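Local coordinates for maternal protein tudor (Drosophila melanogaster, PDB 4Q5W) that probably acts in the piRNA pathway with Aubergine and AGO3 and is required for primordial germ cell formation, here represented by its ninth extended Tudor domain, at residues H10-N13 with T14-Y18; S26-D29 with I30-E33. All blocks are in the same frame, centred on the assembly; numbering follows the deposited sequence. Where two conformers were deposited one is given.

How the contacts relate
Both contacts are local and lie in the extended Tudor 9 domain, in series along the chain. Contact 1 is the turn between strands 5-11 and 16-21. Contact 2 is two turns of helix 25-37, the next element. Their centres are about 23 Å apart and their nearest atoms about 11 Å, so they do not touch. Contact 1 lies deeper in the fold, its centre about 7 Å from that of the chain against about 16 Å for contact 2. Each mixes buried and exposed residues. Contact 1 combines ring and aliphatic contacts with polar bonds and a bridging water. In contact 2 side chains meet mainly through hydrocarbon, with the Met28 methyl near the Cys32 sulfur in one conformer.

Contact 1 (H10-N13 with T14-Y18); sequences HVEN and TSRIY
His10 and Tyr18 form a hydrogen-bonded antiparallel pair of a beta hairpin, and toward the turn both Glu12 and Asn13 face Arg16, a classic beta bulge closed by a type I turn from Asn13 to Arg16. Tyr18 N gives a bond of 2.9 Å to His10 O. Glu12 N reaches Arg16 O at 3.0 Å, and Asn13 N adds a weak bond to the same oxygen. The His10 and Tyr18 side chains run side by side. Tyr18 CD1 lies 3.7 Å from His10 CD2, at the edge of the imidazole. The ring planes are 52° apart, an oblique pair. His10 NE2 donates to Glu12 OE1 at 3.1 Å, and that oxygen lies in the imidazole plane. The Glu12 chain bends at chi2 (68°), which turns its carboxylate back toward His10. Glu12 and Arg16 lie alongside each other without a salt bridge. A water joins them instead: it donates to Glu12 OE1 and accepts from Arg16 NE at 2.8 Å. Asn13 folds over the turn, with CG between its own N and C (chi1 54°). Its OD1 takes Ser15 N at 2.8 Å, an Asx turn. Without the amide, as with an alanine here, Ser15 N would probably lose its acceptor, leaving the turn its backbone bond from Arg16 N to Asn13 O. On the other face, Val11 CG2 packs 4.3 Å from Ile17 CG2. There Phe129 of helix 122-134 touches both residues. The hairpin shares a sheet with strands 108-112, 139-144 and 153-158, consistent with the SN-like (OB-fold) part of an extended Tudor domain.

Contact 2 (S26-D29 with I30-E33); sequences SLMD and IICE
Ser26 O accepts from Ile30 N at 3.0 Å, the first of four i to i+4 backbone bonds. The Ile30 side chain folds back along this carbonyl, with CG1 3.3 Å from Ser26 O. CG1 of Ile30 is anti to the carbonyl carbon (chi1 -69°), which sets it beside the preceding turn. Leu27 O takes Ile31 N in the same way. The Leu27 and Ile31 side chains cross at a slant, and they meet where Ile31 CD1 lies 4.1 Å from the branch carbon Leu27 CG. These are regular alpha-helical bonds of helix 25-37. In the chain this helix comes between strands 5-11 and 16-21, probably of the SN-like part, and the four-stranded sheet from 52-56 to 87-90, probably the Tudor core. This is as in other extended Tudor domains, where such a helix links the two parts. The backbone O of Met28 receives Cys32 N at 3.0 Å. The Met28 side chain starts away from the next turn but bends at chi2 (68°) and again at chi3. The bends bring the methyl CE back along the helix. Met28 CE lies 4.0 Å from Ile31 CB. It is also 3.7 Å from Cys32 SG, in one of the two modelled positions of Cys32. Met28 also packs on Asp83, Tyr84 and Val106. Tyr84 touches Cys32 as well, so the loop carrying this tyrosine lies against the Met28 and Cys32 side of the helix. Asp29 O accepts from Glu33 N at 2.9 Å, between two exposed residues.

Contact 1 (H10-N13 with T14-Y18)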
loop_
_atom_site.group_PDB
_atom_site.type_symbol
_atom_site.label_atom_id
_atom_site.label_comp_id
_atom_site.label_asym_id
_atom_site.label_seq_id
_atom_site.Cartn_x
_atom_site.Cartn_y
_atom_site.Cartn_z
ATOM N N HIS A 10 2.213 0.026 -0.515
ATOM C CA HIS A 10 2.017 1.195 0.355
ATOM C C HIS A 10 2.495 0.939 1.765
ATOM O O HIS A 10 2.216 -0.103 2.348
ATOM C CB HIS A 10 0.540 1.614 0.430
ATOM C CG HIS A 10 0.295 2.773 1.349
ATOM N ND1 HIS A 10 0.773 4.041 1.089
ATOM C CD2 HIS A 10 -0.362 2.855 2.531
ATOM C CE1 HIS A 10 0.417 4.855 2.067
ATOM N NE2 HIS A 10 -0.270 4.159 2.958
ATOM N N VAL A 11 3.193 1.912 2.330
ATOM C CA VAL A 11 3.607 1.813 3.721
ATOM C C VAL A 11 2.912 2.871 4.559
ATOM O O VAL A 11 3.120 4.060 4.347
ATOM C CB VAL A 11 5.121 1.992 3.859
ATOM C CG1 VAL A 11 5.514 2.032 5.347
ATOM C CG2 VAL A 11 5.827 0.872 3.140
ATOM N N GLU A 12 2.075 2.446 5.501
ATOM C CA GLU A 12 1.460 3.391 6.431
ATOM C C GLU A 12 2.415 3.633 7.597
ATOM O O GLU A 12 2.651 4.769 8.009
ATOM C CB GLU A 12 0.129 2.846 6.945
ATOM C CG GLU A 12 -0.660 3.847 7.777
ATOM C CD GLU A 12 -1.174 5.015 6.950
ATOM O OE1 GLU A 12 -1.415 4.840 5.735
ATOM O OE2 GLU A 12 -1.327 6.113 7.513
ATOM N N ASN A 13 2.952 2.536 8.122
ATOM C CA ASN A 13 4.050 2.560 9.083
ATOM C C ASN A 13 4.646 1.160 9.079
ATOM O O ASN A 13 4.211 0.313 8.300
ATOM C CB ASN A 13 3.563 2.953 10.480
ATOM C CG ASN A 13 2.416 2.079 10.971
ATOM O OD1 ASN A 13 2.585 0.882 11.219
ATOM N ND2 ASN A 13 1.249 2.683 11.136
ATOM N N THR A 14 5.640 0.895 9.919
ATOM C CA THR A 14 6.312 -0.403 9.822
ATOM C C THR A 14 5.412 -1.562 10.253
ATOM O O THR A 14 5.692 -2.722 9.939
ATOM C CB THR A 14 7.669 -0.442 10.572
ATOM O OG1 THR A 14 7.457 -0.230 11.972
ATOM C CG2 THR A 14 8.605 0.627 10.029
ATOM N N SER A 15 4.325 -1.240 10.950
ATOM C CA SER A 15 3.394 -2.260 11.424
ATOM C C SER A 15 2.139 -2.367 10.562
ATOM O O SER A 15 1.223 -3.130 10.886
ATOM C CB SER A 15 3.008 -2.010 12.882
ATOM O OG SER A 15 4.130 -2.216 13.722
ATOM N N ARG A 16 2.113 -1.613 9.465
ATOM C CA ARG A 16 0.966 -1.622 8.566
ATOM C C ARG A 16 1.443 -1.409 7.137
ATOM O O ARG A 16 1.536 -0.279 6.653
ATOM C CB ARG A 16 -0.059 -0.556 8.986
ATOM C CG ARG A 16 -1.368 -0.603 8.200
ATOM C CD ARG A 16 -2.400 0.329 8.811
ATOM N NE ARG A 16 -3.566 0.507 7.954
ATOM C CZ ARG A 16 -4.694 -0.182 8.076
ATOM N NH1 ARG A 16 -5.709 0.047 7.255
ATOM N NH2 ARG A 16 -4.803 -1.112 9.013
ATOM N N ILE A 17 1.756 -2.517 6.473
ATOM C CA ILE A 17 2.346 -2.482 5.149
ATOM C C ILE A 17 1.444 -3.247 4.193
ATOM O O ILE A 17 1.103 -4.394 4.462
ATOM C CB ILE A 17 3.739 -3.154 5.171
ATOM C CG1 ILE A 17 4.663 -2.444 6.161
ATOM C CG2 ILE A 17 4.384 -3.160 3.779
ATOM C CD1 ILE A 17 5.987 -3.166 6.338
ATOM N N TYR A 18 1.052 -2.601 3.096
ATOM C CA TYR A 18 0.245 -3.234 2.049
ATOM C C TYR A 18 1.127 -3.965 1.045
ATOM O O TYR A 18 2.045 -3.368 0.488
ATOM C CB TYR A 18 -0.569 -2.168 1.304
ATOM C CG TYR A 18 -1.718 -1.599 2.105
ATOM C CD1 TYR A 18 -1.507 -0.597 3.045
ATOM C CD2 TYR A 18 -3.012 -2.048 1.903
ATOM C CE1 TYR A 18 -2.558 -0.068 3.774
ATOM C CE2 TYR A 18 -4.076 -1.525 2.628
ATOM C CZ TYR A 18 -3.840 -0.535 3.560
ATOM O OH TYR A 18 -4.894 -0.016 4.281
HETATM O O HOH W 1 -3.462 2.515 5.942
#

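Contact 2 (S26-D29 with I30-E33)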
loop_
_atom_site.group_PDB
_atom_site.type_symbol
_atom_site.label_atom_id
_atom_site.label_comp_id
_atom_site.label_asym_id
_atom_site.label_seq_id
_atom_site.Cartn_x
_atom_site.Cartn_y
_atom_site.Cartn_z
ATOM N N SER A 26 -1.542 -11.670 -11.899
ATOM C CA SER A 26 -2.355 -11.704 -13.111
ATOM C C SER A 26 -3.725 -11.119 -12.844
ATOM O O SER A 26 -4.292 -10.460 -13.710
ATOM C CB SER A 26 -2.510 -13.125 -13.663
ATOM O OG SER A 26 -1.287 -13.601 -14.194
ATOM N N LEU A 27 -4.259 -11.373 -11.649
ATOM C CA LEU A 27 -5.542 -10.794 -11.261
ATOM C C LEU A 27 -5.461 -9.271 -11.206
ATOM O O LEU A 27 -6.375 -8.587 -11.655
ATOM C CB LEU A 27 -6.010 -11.337 -9.907
ATOM C CG LEU A 27 -7.236 -10.641 -9.301
ATOM C CD1 LEU A 27 -8.455 -10.787 -10.211
ATOM C CD2 LEU A 27 -7.536 -11.159 -7.899
ATOM N N MET A 28 -4.381 -8.739 -10.637
ATOM C CA MET A 28 -4.192 -7.290 -10.589
ATOM C C MET A 28 -4.107 -6.721 -12.014
ATOM O O MET A 28 -4.684 -5.677 -12.318
ATOM C CB MET A 28 -2.925 -6.933 -9.794
ATOM C CG MET A 28 -2.766 -5.450 -9.480
ATOM S SD MET A 28 -3.999 -4.839 -8.314
ATOM C CE MET A 28 -5.108 -3.911 -9.387
ATOM N N ASP A 29 -3.381 -7.412 -12.883
ATOM C CA ASP A 29 -3.246 -6.966 -14.265
ATOM C C ASP A 29 -4.595 -6.903 -14.970
ATOM O O ASP A 29 -4.850 -5.962 -15.715
ATOM C CB ASP A 29 -2.304 -7.870 -15.054
ATOM C CG ASP A 29 -0.847 -7.659 -14.688
ATOM O OD1 ASP A 29 -0.547 -6.746 -13.889
ATOM O OD2 ASP A 29 -0.002 -8.409 -15.213
ATOM N N ILE A 30 -5.443 -7.906 -14.741
ATOM C CA ILE A 30 -6.765 -7.948 -15.374
ATOM C C ILE A 30 -7.659 -6.826 -14.855
ATOM O O ILE A 30 -8.411 -6.220 -15.619
ATOM C CB ILE A 30 -7.454 -9.320 -15.158
ATOM C CG1 ILE A 30 -6.723 -10.408 -15.952
ATOM C CG2 ILE A 30 -8.891 -9.276 -15.596
ATOM C CD1 ILE A 30 -6.997 -11.821 -15.463
ATOM N N ILE A 31 -7.576 -6.543 -13.558
ATOM C CA ILE A 31 -8.359 -5.450 -12.977
ATOM C C ILE A 31 -7.981 -4.126 -13.632
ATOM O O ILE A 31 -8.854 -3.383 -14.092
ATOM C CB ILE A 31 -8.195 -5.369 -11.442
ATOM C CG1 ILE A 31 -8.751 -6.634 -10.781
ATOM C CG2 ILE A 31 -8.865 -4.118 -10.884
ATOM C CD1 ILE A 31 -8.500 -6.712 -9.267
ATOM N N CYS A 32 -6.678 -3.859 -13.701
ATOM C CA CYS A 32 -6.161 -2.642 -14.328
ATOM C C CYS A 32 -6.559 -2.536 -15.792
ATOM O O CYS A 32 -6.977 -1.479 -16.255
ATOM C CB CYS A 32 -4.635 -2.586 -14.230
ATOM S SG CYS A 32 -3.990 -2.335 -12.566
ATOM N N GLU A 33 -6.407 -3.633 -16.526
ATOM C CA GLU A 33 -6.742 -3.632 -17.948
ATOM C C GLU A 33 -8.223 -3.337 -18.148
ATOM O O GLU A 33 -8.601 -2.539 -19.003
ATOM C CB GLU A 33 -6.376 -4.962 -18.610
ATOM C CG GLU A 33 -7.116 -5.203 -19.909
ATOM C CD GLU A 33 -6.232 -5.737 -21.011
ATOM O OE1 GLU A 33 -5.904 -6.944 -20.982
ATOM O OE2 GLU A 33 -5.868 -4.948 -21.911
#